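Local coordinates for protein transcriptional regulator (Rhodococcus jostii, PDB 5CYV) that probably binds DNA as a MarR-family transcriptional regulator of p-hydroxycinnamate metabolism and binds p-coumaroyl-CoA as its ligand, at residues R84-P88 with S89-N93; A115-G118 with R119-G123; V129-M132 with R133-Q137; K28-V31 with P32-L35. All coordinates share one frame; numbering follows the deposited sequence.

Contact 1. Residues R84-P88 with S89-N93; sequences RTLDP and SDRRN
D87 and N93 slant across each other, the carboxylate plane turned 55° from the amide plane. N93 ND2 gives a straight bond to D87 OD2, 3.0 Å long, using the anti lone pair of that oxygen, and OD2 lies almost in the amide plane. Both side chains reach this meeting with CG anti to the backbone N (chi1 -174° for D87, -173° for N93). The other carboxylate oxygen is held as well: S89 N donates to D87 OD1 at 2.6 Å, arriving from above the carboxylate plane. Each oxygen is gripped by a different donor, which probably restricts rotation of the carboxylate. The backbone closes the loop as well, D87 N donating to N93 O at 2.9 Å. This is the tip of the beta wing of a MarR-type winged helix-turn-helix domain: strand 82-87 runs out into two successive type I turns, D87 to D90 and D90 to N93, before strand 94-98 returns. The second turn carries an Asx turn in which D90 OD1 accepts from R92 N at 3.0 Å. R91 bends at chi2 and folds back toward L86, its CD packing 3.6 Å from L86 CB. Its guanidinium has P88 CA over one face, offset toward the rim, while NH1 makes a weak bond of 3.0 Å to L86 O near the guanidinium plane. L86 CD2 in turn rests 3.6 Å from R91 O.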
loop_
_atom_site.group_PDB
_atom_site.type_symbol
_atom_site.label_atom_id
_atom_site.label_comp_id
_atom_site.label_asym_id
_atom_site.label_seq_id
_atom_site.Cartn_x
_atom_site.Cartn_y
_atom_site.Cartn_z
ATOM N N ARG B 84 13.468 -10.920 -23.342
ATOM C CA ARG B 84 14.691 -11.141 -22.584
ATOM C C ARG B 84 15.862 -11.089 -23.539
ATOM O O ARG B 84 15.960 -11.929 -24.480
ATOM C CB ARG B 84 14.637 -12.481 -21.863
ATOM C CG ARG B 84 13.607 -12.549 -20.748
ATOM C CD ARG B 84 13.742 -13.890 -20.014
ATOM N NE ARG B 84 13.081 -13.879 -18.698
ATOM C CZ ARG B 84 11.867 -14.363 -18.466
ATOM N NH1 ARG B 84 11.162 -14.866 -19.487
ATOM N NH2 ARG B 84 11.353 -14.373 -17.236
ATOM N N THR B 85 16.750 -10.132 -23.326
ATOM C CA THR B 85 17.887 -9.947 -24.203
ATOM C C THR B 85 19.174 -9.895 -23.409
ATOM O O THR B 85 19.164 -10.150 -22.182
ATOM C CB THR B 85 17.687 -8.675 -25.089
ATOM O OG1 THR B 85 18.673 -8.621 -26.105
ATOM C CG2 THR B 85 17.677 -7.345 -24.292
ATOM N N LEU B 86 20.282 -9.622 -24.081
ATOM C CA LEU B 86 21.571 -9.559 -23.384
ATOM C C LEU B 86 22.042 -8.165 -23.615
ATOM O O LEU B 86 21.903 -7.653 -24.717
ATOM C CB LEU B 86 22.589 -10.605 -23.899
ATOM C CG LEU B 86 22.123 -12.049 -23.776
ATOM C CD1 LEU B 86 23.153 -12.933 -24.432
ATOM C CD2 LEU B 86 21.922 -12.499 -22.313
ATOM N N ASP B 87 22.514 -7.520 -22.547
ATOM C CA ASP B 87 23.112 -6.205 -22.623
ATOM C C ASP B 87 24.192 -6.208 -23.699
ATOM O O ASP B 87 25.153 -6.950 -23.601
ATOM C CB ASP B 87 23.682 -5.831 -21.255
ATOM C CG ASP B 87 24.215 -4.382 -21.180
ATOM O OD1 ASP B 87 24.434 -3.735 -22.241
ATOM O OD2 ASP B 87 24.460 -3.904 -20.036
ATOM N N PRO B 88 24.019 -5.379 -24.743
ATOM C CA PRO B 88 25.089 -5.272 -25.744
ATOM C C PRO B 88 26.437 -4.815 -25.118
ATOM O O PRO B 88 27.510 -5.065 -25.690
ATOM C CB PRO B 88 24.544 -4.221 -26.725
ATOM C CG PRO B 88 23.089 -4.218 -26.545
ATOM C CD PRO B 88 22.859 -4.528 -25.071
ATOM N N SER B 89 26.397 -4.167 -23.949
ATOM C CA SER B 89 27.665 -3.725 -23.328
ATOM C C SER B 89 28.267 -4.725 -22.341
ATOM O O SER B 89 29.373 -4.511 -21.831
ATOM C CB SER B 89 27.479 -2.390 -22.619
ATOM O OG SER B 89 27.209 -1.390 -23.571
ATOM N N ASP B 90 27.548 -5.813 -22.077
ATOM C CA ASP B 90 28.027 -6.883 -21.209
ATOM C C ASP B 90 27.115 -8.077 -21.409
ATOM O O ASP B 90 26.042 -8.113 -20.831
ATOM C CB ASP B 90 28.031 -6.445 -19.743
ATOM C CG ASP B 90 28.448 -7.567 -18.795
ATOM O OD1 ASP B 90 28.817 -8.668 -19.269
ATOM O OD2 ASP B 90 28.441 -7.331 -17.564
ATOM N N ARG B 91 27.545 -9.081 -22.176
ATOM C CA ARG B 91 26.579 -10.126 -22.500
ATOM C C ARG B 91 26.244 -11.024 -21.318
ATOM O O ARG B 91 25.341 -11.858 -21.410
ATOM C CB ARG B 91 27.062 -10.961 -23.664
ATOM C CG ARG B 91 27.067 -10.202 -24.977
ATOM C CD ARG B 91 25.701 -9.594 -25.408
ATOM N NE ARG B 91 25.764 -9.282 -26.837
ATOM C CZ ARG B 91 24.775 -8.780 -27.577
ATOM N NH1 ARG B 91 23.597 -8.499 -27.037
ATOM N NH2 ARG B 91 24.966 -8.572 -28.875
ATOM N N ARG B 92 26.934 -10.840 -20.197
ATOM C CA ARG B 92 26.586 -11.572 -18.988
ATOM C C ARG B 92 25.440 -10.879 -18.239
ATOM O O ARG B 92 24.849 -11.458 -17.339
ATOM C CB ARG B 92 27.829 -11.722 -18.092
ATOM C CG ARG B 92 29.034 -12.355 -18.818
ATOM C CD ARG B 92 30.275 -12.446 -17.919
ATOM N NE ARG B 92 31.523 -12.702 -18.655
ATOM C CZ ARG B 92 32.110 -13.891 -18.779
ATOM N NH1 ARG B 92 31.577 -14.968 -18.225
ATOM N NH2 ARG B 92 33.246 -14.007 -19.457
ATOM N N ASN B 93 25.121 -9.646 -18.635
ATOM C CA ASN B 93 24.072 -8.855 -17.998
ATOM C C ASN B 93 22.768 -9.074 -18.767
ATOM O O ASN B 93 22.569 -8.518 -19.841
ATOM C CB ASN B 93 24.464 -7.363 -17.969
ATOM C CG ASN B 93 23.484 -6.493 -17.165
ATOM O OD1 ASN B 93 22.893 -6.949 -16.177
ATOM N ND2 ASN B 93 23.317 -5.251 -17.583
#

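Contact 2. Residues A115-G118 with R119-G123. With WCA (p-coumaroyl-CoA), chain J.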
loop_
_atom_site.group_PDB
_atom_site.type_symbol
_atom_site.label_atom_id
_atom_site.label_comp_id
_atom_site.label_asym_id
_atom_site.label_seq_id
_atom_site.Cartn_x
_atom_site.Cartn_y
_atom_site.Cartn_z
ATOM N N ALA B 115 -4.193 9.397 -14.688
ATOM C CA ALA B 115 -5.494 10.028 -14.481
ATOM C C ALA B 115 -6.165 9.469 -13.263
ATOM O O ALA B 115 -6.866 10.263 -12.536
ATOM C CB ALA B 115 -6.385 9.794 -15.715
ATOM N N ALA B 116 -5.983 8.154 -13.054
ATOM C CA ALA B 116 -6.540 7.492 -11.906
ATOM C C ALA B 116 -5.886 8.044 -10.626
ATOM O O ALA B 116 -6.597 8.211 -9.658
ATOM C CB ALA B 116 -6.347 6.009 -12.020
ATOM N N HIS B 117 -4.600 8.356 -10.650
ATOM C CA HIS B 117 -3.939 8.941 -9.451
ATOM C C HIS B 117 -4.502 10.320 -9.162
ATOM O O HIS B 117 -4.536 10.767 -7.986
ATOM C CB HIS B 117 -2.395 9.076 -9.626
ATOM C CG HIS B 117 -1.649 7.782 -9.553
ATOM N ND1 HIS B 117 -0.270 7.701 -9.586
ATOM C CD2 HIS B 117 -2.093 6.505 -9.418
ATOM C CE1 HIS B 117 0.104 6.429 -9.506
ATOM N NE2 HIS B 117 -0.989 5.686 -9.445
ATOM N N GLY B 118 -4.992 11.039 -10.172
ATOM C CA GLY B 118 -5.340 12.440 -9.968
ATOM C C GLY B 118 -6.441 12.718 -8.988
ATOM O O GLY B 118 -6.405 13.688 -8.246
ATOM N N ARG B 119 -7.389 11.791 -8.932
ATOM C CA ARG B 119 -8.489 11.813 -7.987
ATOM C C ARG B 119 -7.965 11.966 -6.555
ATOM O O ARG B 119 -8.653 12.537 -5.709
ATOM C CB ARG B 119 -9.326 10.539 -8.107
ATOM C CG ARG B 119 -10.234 10.277 -6.918
ATOM C CD ARG B 119 -11.696 10.472 -7.285
ATOM N NE ARG B 119 -12.211 9.364 -8.084
ATOM C CZ ARG B 119 -13.494 9.019 -8.144
ATOM N NH1 ARG B 119 -14.397 9.697 -7.450
ATOM N NH2 ARG B 119 -13.873 7.997 -8.899
ATOM N N TYR B 120 -6.807 11.361 -6.275
ATOM C CA TYR B 120 -6.296 11.426 -4.931
ATOM C C TYR B 120 -5.301 12.537 -4.687
ATOM O O TYR B 120 -5.235 13.040 -3.558
ATOM C CB TYR B 120 -5.613 10.109 -4.561
ATOM C CG TYR B 120 -6.539 8.937 -4.794
ATOM C CD1 TYR B 120 -7.691 8.814 -4.079
ATOM C CD2 TYR B 120 -6.181 7.954 -5.693
ATOM C CE1 TYR B 120 -8.543 7.732 -4.271
ATOM C CE2 TYR B 120 -7.030 6.875 -5.926
ATOM C CZ TYR B 120 -8.173 6.751 -5.175
ATOM O OH TYR B 120 -9.013 5.682 -5.398
ATOM N N PHE B 121 -4.513 12.881 -5.703
ATOM C CA PHE B 121 -3.331 13.746 -5.466
ATOM C C PHE B 121 -3.380 15.104 -6.110
ATOM O O PHE B 121 -2.616 15.983 -5.705
ATOM C CB PHE B 121 -2.054 13.068 -5.939
ATOM C CG PHE B 121 -1.864 11.687 -5.398
ATOM C CD1 PHE B 121 -1.837 11.482 -4.018
ATOM C CD2 PHE B 121 -1.699 10.625 -6.239
ATOM C CE1 PHE B 121 -1.672 10.211 -3.523
ATOM C CE2 PHE B 121 -1.549 9.338 -5.727
ATOM C CZ PHE B 121 -1.529 9.155 -4.389
ATOM N N GLU B 122 -4.260 15.307 -7.095
ATOM C CA GLU B 122 -4.237 16.576 -7.818
ATOM C C GLU B 122 -4.459 17.763 -6.886
ATOM O O GLU B 122 -3.841 18.813 -7.058
ATOM C CB GLU B 122 -5.273 16.564 -8.942
ATOM C CG GLU B 122 -5.175 17.798 -9.880
ATOM C CD GLU B 122 -5.932 19.006 -9.372
ATOM O OE1 GLU B 122 -6.767 18.846 -8.452
ATOM O OE2 GLU B 122 -5.716 20.121 -9.921
ATOM N N GLY B 123 -5.340 17.606 -5.909
ATOM C CA GLY B 123 -5.694 18.723 -5.049
ATOM C C GLY B 123 -4.737 19.015 -3.914
ATOM O O GLY B 123 -4.957 19.943 -3.146
HETATM C C4 WCA J . 4.564 -14.904 9.660
HETATM C C5 WCA J . 3.286 -15.415 9.869
HETATM C C6 WCA J . 3.130 -16.466 10.847
HETATM C C8 WCA J . 3.122 -13.851 8.320
HETATM N N1 WCA J . 4.227 -16.899 11.511
HETATM N N3 WCA J . 5.613 -15.406 10.376
HETATM C CAV WCA J . 2.449 0.599 -9.044
HETATM C CAT WCA J . 2.140 1.573 -9.943
HETATM C CBS WCA J . 1.289 2.597 -9.501
HETATM O OAJ WCA J . 0.944 3.630 -10.413
HETATM C CAU WCA J . 0.812 2.648 -8.235
HETATM C CAW WCA J . 1.135 1.661 -7.297
HETATM C CBT WCA J . 1.974 0.664 -7.727
HETATM C CAR WCA J . 2.313 -0.334 -6.693
HETATM C CAQ WCA J . 3.366 -1.303 -6.973
HETATM C CBP WCA J . 3.746 -2.104 -5.746
HETATM O OAD WCA J . 3.506 -1.900 -4.606
HETATM S SBO WCA J . 4.703 -3.480 -6.220
HETATM C CBA WCA J . 5.112 -4.129 -4.568
HETATM C CAY WCA J . 4.181 -5.365 -4.222
HETATM N NBH WCA J . 2.939 -4.942 -3.675
HETATM C CBQ WCA J . 1.707 -5.424 -4.314
HETATM O OAE WCA J . 1.690 -6.256 -5.230
HETATM C CBB WCA J . 0.411 -4.951 -3.733
HETATM C CAZ WCA J . -0.295 -6.058 -2.898
HETATM N NBI WCA J . 0.388 -6.424 -1.640
HETATM C CBR WCA J . 1.283 -7.477 -1.506
HETATM O OAF WCA J . 1.611 -8.082 -2.532
HETATM C CBX WCA J . 1.826 -7.863 -0.138
HETATM O OAK WCA J . 0.951 -7.272 0.864
HETATM C CCD WCA J . 3.271 -7.387 0.062
HETATM C CAA WCA J . 3.253 -5.837 0.203
HETATM C CAB WCA J . 4.215 -7.861 -1.065
HETATM C CBD WCA J . 3.789 -7.959 1.424
HETATM O OBK WCA J . 3.570 -9.384 1.250
HETATM P PCG WCA J . 4.285 -10.420 2.256
HETATM O OAP WCA J . 5.741 -10.081 2.280
HETATM O OAI WCA J . 3.838 -11.818 1.758
HETATM O OBN WCA J . 3.769 -10.062 3.683
HETATM P PCF WCA J . 2.645 -10.595 4.625
HETATM O OAO WCA J . 2.040 -11.767 3.848
HETATM O OAH WCA J . 1.822 -9.459 5.217
HETATM O "O5'" WCA J . 3.468 -11.209 5.877
HETATM C "C5'" WCA J . 4.342 -10.389 6.650
HETATM C "C4'" WCA J . 5.616 -10.978 7.182
HETATM O "O4'" WCA J . 5.238 -11.885 8.483
HETATM C "C3'" WCA J . 6.248 -11.819 6.328
HETATM O "O3'" WCA J . 7.668 -11.966 6.702
HETATM P PCE WCA J . 8.821 -11.417 5.779
HETATM O OAM WCA J . 8.563 -9.973 5.493
HETATM O OAN WCA J . 8.864 -12.193 4.494
HETATM O OAG WCA J . 10.129 -11.570 6.507
HETATM C "C2'" WCA J . 5.574 -13.183 6.593
HETATM O "O2'" WCA J . 6.281 -14.238 6.112
HETATM C "C1'" WCA J . 5.470 -13.135 8.162
HETATM N N9 WCA J . 4.403 -13.938 8.682
HETATM N N7 WCA J . 2.418 -14.743 9.023
HETATM C C2 WCA J . 5.419 -16.387 11.284
HETATM N N6 WCA J . 1.833 -17.016 11.092
#
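The H117 and F121 rings form an offset edge-to-face pair, the edge of F121 turned to the face of H117, with centroids 5.9 Å apart and planes at 87°. At the edge of the imidazole, near its plane, stands the phenolic oxygen of p-coumaroyl-CoA, H117 NE2 lying 3.0 Å from WCA OAJ. One face of F121 carries Y120 CB over its centre, 3.9 Å above the plane, and one face of Y120 has R119 CG toward its rim. H117 and F121 point the same way from successive turns of helix 100-121; in each, CG lies beside the backbone N (chi1 -74° and -52°), and the F121 edge comes against the H117 stem, CD2 to CB 3.8 Å. The helix is near its C-terminal end here, and H117 O is shared by two donors: F121 N, in the carbonyl plane at 3.1 Å, and Y120 N, above that plane at 2.9 Å. E122 N still closes a full helical turn onto G118 O, 2.9 Å away. This part of the MarR fold belongs to the dimer interface and to the ligand pocket: H117 touches V26 of helix 11-30 and D10 of the second subunit, and F121 packs on L15 of the second subunit. Were H117 an alanine, the ligand's phenolic oxygen would probably lose its imidazole neighbour and F121 its edge-to-face partner, with only the CB contact remaining between the two residues' side chains. Y120, meanwhile, lies against M21 and A25, with I139 of the second subunit also in contact.

Contact 3. Residues V129-M132 with R133-Q137; sequences VNQM and RDTLQ
R133 reaches back over one turn of helix 126-140 to N130 and V129. Its chain runs extended to CD and then bends at chi3 (-62°), which lays the guanidinium beside the N130 amide, the two planes 50° apart. R133 NH1 donates to N130 OD1 at 2.9 Å; the oxygen lies near the guanidinium plane, and a water also donates to it. V129 CG1 sits 3.6 Å from R133 NH2, while R133 NE is taken by D9 O of the second subunit. With the guanidinium gone, as in a leucine here, N130 OD1 would probably keep the water but lose its arginine donor, and the side-chain link to D9 of the second subunit would go. M132 and L136 run side by side on the buried flank, CG to CD1 3.7 Å. T135 OG1 folds back onto Q131 O at 2.8 Å, and T135 N reaches the same oxygen at 3.0 Å from the opposite face of its carbonyl plane, so the buried hydroxyl is satisfied within the helix. M132 also packs on T135 of the second subunit, and Q131 on its own counterpart there. A C-terminal helix with one flank against the partner chain is a feature of the MarR dimerisation region.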
loop_
_atom_site.group_PDB
_atom_site.type_symbol
_atom_site.label_atom_id
_atom_site.label_comp_id
_atom_site.label_asym_id
_atom_site.label_seq_id
_atom_site.Cartn_x
_atom_site.Cartn_y
_atom_site.Cartn_z
ATOM N N VAL B 129 3.012 17.529 -1.374
ATOM C CA VAL B 129 3.361 16.345 -2.177
ATOM C C VAL B 129 4.850 16.130 -2.199
ATOM O O VAL B 129 5.311 14.995 -2.082
ATOM C CB VAL B 129 2.880 16.492 -3.609
ATOM C CG1 VAL B 129 3.327 15.244 -4.445
ATOM C CG2 VAL B 129 1.355 16.599 -3.569
ATOM N N ASN B 130 5.612 17.196 -2.379
ATOM C CA ASN B 130 7.029 17.051 -2.514
ATOM C C ASN B 130 7.592 16.479 -1.222
ATOM O O ASN B 130 8.528 15.665 -1.222
ATOM C CB ASN B 130 7.710 18.383 -2.814
ATOM C CG ASN B 130 7.436 18.886 -4.243
ATOM O OD1 ASN B 130 7.004 18.098 -5.094
ATOM N ND2 ASN B 130 7.644 20.191 -4.493
ATOM N N GLN B 131 7.113 17.007 -0.086
ATOM C CA GLN B 131 7.606 16.450 1.177
ATOM C C GLN B 131 7.198 15.005 1.386
ATOM O O GLN B 131 8.028 14.200 1.849
ATOM C CB GLN B 131 7.143 17.346 2.376
ATOM C CG GLN B 131 7.618 16.762 3.746
ATOM C CD GLN B 131 7.400 17.724 4.872
ATOM O OE1 GLN B 131 8.067 18.799 4.949
ATOM N NE2 GLN B 131 6.511 17.355 5.727
ATOM N N MET B 132 5.974 14.656 1.032
ATOM C CA MET B 132 5.556 13.253 1.144
ATOM C C MET B 132 6.443 12.356 0.249
ATOM O O MET B 132 6.887 11.287 0.688
ATOM C CB MET B 132 4.099 13.124 0.756
ATOM C CG MET B 132 3.610 11.748 0.958
ATOM S SD MET B 132 1.796 11.748 1.047
ATOM C CE MET B 132 1.616 12.991 2.290
ATOM N N ARG B 133 6.655 12.791 -0.997
ATOM C CA ARG B 133 7.471 11.994 -1.938
ATOM C C ARG B 133 8.818 11.694 -1.342
ATOM O O ARG B 133 9.285 10.543 -1.294
ATOM C CB ARG B 133 7.674 12.739 -3.265
ATOM C CG ARG B 133 8.545 11.927 -4.270
ATOM C CD ARG B 133 8.830 12.706 -5.551
ATOM N NE ARG B 133 7.564 12.983 -6.200
ATOM C CZ ARG B 133 6.968 14.180 -6.278
ATOM N NH1 ARG B 133 7.503 15.270 -5.684
ATOM N NH2 ARG B 133 5.807 14.270 -6.923
ATOM N N ASP B 134 9.507 12.730 -0.888
ATOM C CA ASP B 134 10.857 12.564 -0.424
ATOM C C ASP B 134 10.872 11.717 0.841
ATOM O O ASP B 134 11.771 10.907 1.003
ATOM C CB ASP B 134 11.540 13.927 -0.215
ATOM C CG ASP B 134 11.765 14.683 -1.531
ATOM O OD1 ASP B 134 11.335 14.191 -2.618
ATOM O OD2 ASP B 134 12.336 15.789 -1.462
ATOM N N THR B 135 9.882 11.889 1.730
ATOM C CA THR B 135 9.833 11.101 2.953
ATOM C C THR B 135 9.598 9.617 2.612
ATOM O O THR B 135 10.293 8.723 3.166
ATOM C CB THR B 135 8.722 11.635 3.907
ATOM O OG1 THR B 135 9.026 13.007 4.175
ATOM C CG2 THR B 135 8.777 10.886 5.223
ATOM N N LEU B 136 8.662 9.345 1.698
ATOM C CA LEU B 136 8.364 7.947 1.329
ATOM C C LEU B 136 9.599 7.348 0.634
ATOM O O LEU B 136 9.919 6.175 0.857
ATOM C CB LEU B 136 7.156 7.870 0.420
ATOM C CG LEU B 136 5.864 8.329 1.116
ATOM C CD1 LEU B 136 4.829 8.386 0.025
ATOM C CD2 LEU B 136 5.416 7.352 2.204
ATOM N N GLN B 137 10.301 8.128 -0.183
ATOM C CA GLN B 137 11.536 7.580 -0.766
ATOM C C GLN B 137 12.562 7.223 0.279
ATOM O O GLN B 137 13.280 6.207 0.128
ATOM C CB GLN B 137 12.126 8.568 -1.748
ATOM C CG GLN B 137 11.334 8.632 -3.009
ATOM C CD GLN B 137 11.847 9.701 -3.938
ATOM O OE1 GLN B 137 12.469 10.659 -3.473
ATOM N NE2 GLN B 137 11.662 9.535 -5.238
HETATM O O HOH W 1 4.657 17.372 -7.150
#

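Contact 4. Residues K28-V31 with P32-L35; sequences KALV and PTGL
T33 OG1 sits between the backbone N and the carbonyl carbon of its own residue (chi1 75°), a position that turns the hydroxyl back to L30 O at 2.6 Å. L30, for its part, keeps CG beside its backbone N (chi1 -73°), and its side chain slants across that of T33 with CD2 3.8 Å from OG1. The hydroxyl meets L30 O in the carbonyl plane, on a lone pair, whereas T33 N approaches the same oxygen from above that plane at 2.8 Å. Two bonds thus grip L30 O near the end of the helix. Having donated to L30 O, OG1 also accepts from L35 N at 3.0 Å, which makes an ST turn. In the MarR fold this is the exit of helix 11-30, which tightens into a short 3-10 segment before the chain enters helix 37-47. P32, with no N-H to give, sets its ring across V31 at about a right angle; V31 CB lies 3.5 Å from P32 CD, the close approach of a residue followed by proline. G34, with a positive phi (75°) that favours glycine, donates its N to V31 O at 3.1 Å. L35 then brings its backbone O within 3.4 Å of L30 CB, as its side chain turns to L43 of helix 37-47. L30 packs on Y40 and V113, and T33 O accepts from R79.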
loop_
_atom_site.group_PDB
_atom_site.type_symbol
_atom_site.label_atom_id
_atom_site.label_comp_id
_atom_site.label_asym_id
_atom_site.label_seq_id
_atom_site.Cartn_x
_atom_site.Cartn_y
_atom_site.Cartn_z
ATOM N N LYS B 28 -8.053 -1.217 -11.461
ATOM C CA LYS B 28 -9.253 -0.938 -12.234
ATOM C C LYS B 28 -8.899 -0.098 -13.465
ATOM O O LYS B 28 -9.416 -0.387 -14.558
ATOM C CB LYS B 28 -10.288 -0.211 -11.369
ATOM C CG LYS B 28 -10.914 -1.127 -10.285
ATOM C CD LYS B 28 -11.921 -0.362 -9.433
ATOM C CE LYS B 28 -12.455 -1.249 -8.313
ATOM N NZ LYS B 28 -11.369 -1.771 -7.407
ATOM N N ALA B 29 -8.058 0.931 -13.343
ATOM C CA ALA B 29 -7.728 1.725 -14.520
ATOM C C ALA B 29 -7.038 0.914 -15.603
ATOM O O ALA B 29 -7.164 1.212 -16.795
ATOM C CB ALA B 29 -6.832 2.911 -14.063
ATOM N N LEU B 30 -6.294 -0.096 -15.174
ATOM C CA LEU B 30 -5.517 -0.915 -16.081
ATOM C C LEU B 30 -6.325 -1.997 -16.811
ATOM O O LEU B 30 -5.785 -2.606 -17.741
ATOM C CB LEU B 30 -4.366 -1.612 -15.335
ATOM C CG LEU B 30 -3.232 -0.674 -14.937
ATOM C CD1 LEU B 30 -2.315 -1.481 -14.061
ATOM C CD2 LEU B 30 -2.484 -0.123 -16.149
ATOM N N VAL B 31 -7.590 -2.253 -16.422
ATOM C CA VAL B 31 -8.386 -3.346 -17.034
ATOM C C VAL B 31 -8.310 -3.344 -18.583
ATOM O O VAL B 31 -8.009 -4.393 -19.190
ATOM C CB VAL B 31 -9.828 -3.317 -16.522
ATOM C CG1 VAL B 31 -10.659 -4.245 -17.384
ATOM C CG2 VAL B 31 -9.803 -3.773 -15.072
ATOM N N PRO B 32 -8.455 -2.193 -19.277
ATOM C CA PRO B 32 -8.376 -2.268 -20.755
ATOM C C PRO B 32 -7.014 -2.660 -21.335
ATOM O O PRO B 32 -6.969 -3.048 -22.507
ATOM C CB PRO B 32 -8.729 -0.846 -21.211
ATOM C CG PRO B 32 -9.422 -0.225 -20.034
ATOM C CD PRO B 32 -8.918 -0.868 -18.804
ATOM N N THR B 33 -5.961 -2.561 -20.545
ATOM C CA THR B 33 -4.625 -2.917 -20.986
ATOM C C THR B 33 -4.283 -4.366 -20.755
ATOM O O THR B 33 -3.263 -4.828 -21.226
ATOM C CB THR B 33 -3.569 -2.074 -20.249
ATOM O OG1 THR B 33 -3.423 -2.554 -18.901
ATOM C CG2 THR B 33 -3.927 -0.575 -20.238
ATOM N N GLY B 34 -5.094 -5.019 -19.943
ATOM C CA GLY B 34 -4.794 -6.388 -19.537
ATOM C C GLY B 34 -3.689 -6.525 -18.511
ATOM O O GLY B 34 -3.339 -7.662 -18.191
ATOM N N LEU B 35 -3.135 -5.430 -18.034
ATOM C CA LEU B 35 -2.059 -5.448 -17.051
ATOM C C LEU B 35 -2.695 -5.333 -15.661
ATOM O O LEU B 35 -3.858 -4.938 -15.536
ATOM C CB LEU B 35 -1.105 -4.266 -17.222
ATOM C CG LEU B 35 -0.456 -4.242 -18.632
ATOM C CD1 LEU B 35 0.203 -2.902 -18.766
ATOM C CD2 LEU B 35 0.542 -5.354 -18.739
#

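In the fold
Along the chain the order is contact 4, contact 1, contact 2, contact 3. Contact 4 ends helix 11-30, contact 1 forms the tip of the two-stranded wing, contact 2 lies late in helix 100-121 and contact 3 in helix 126-140, the next helix along. Contacts 2 and 4 meet directly, A116 CB to A29 CB 3.7 Å, where helix 100-121 packs on helix 11-30. Contacts 2 and 3 have centres about 16 Å apart, and both touch the second subunit. The wing tip stands apart: the centres of contacts 1 and 2 are about 38 Å apart, on opposite sides of the chain's centre. The probable DNA-binding wing is thus well separated from the dimerisation helices and the p-coumaroyl group near H117.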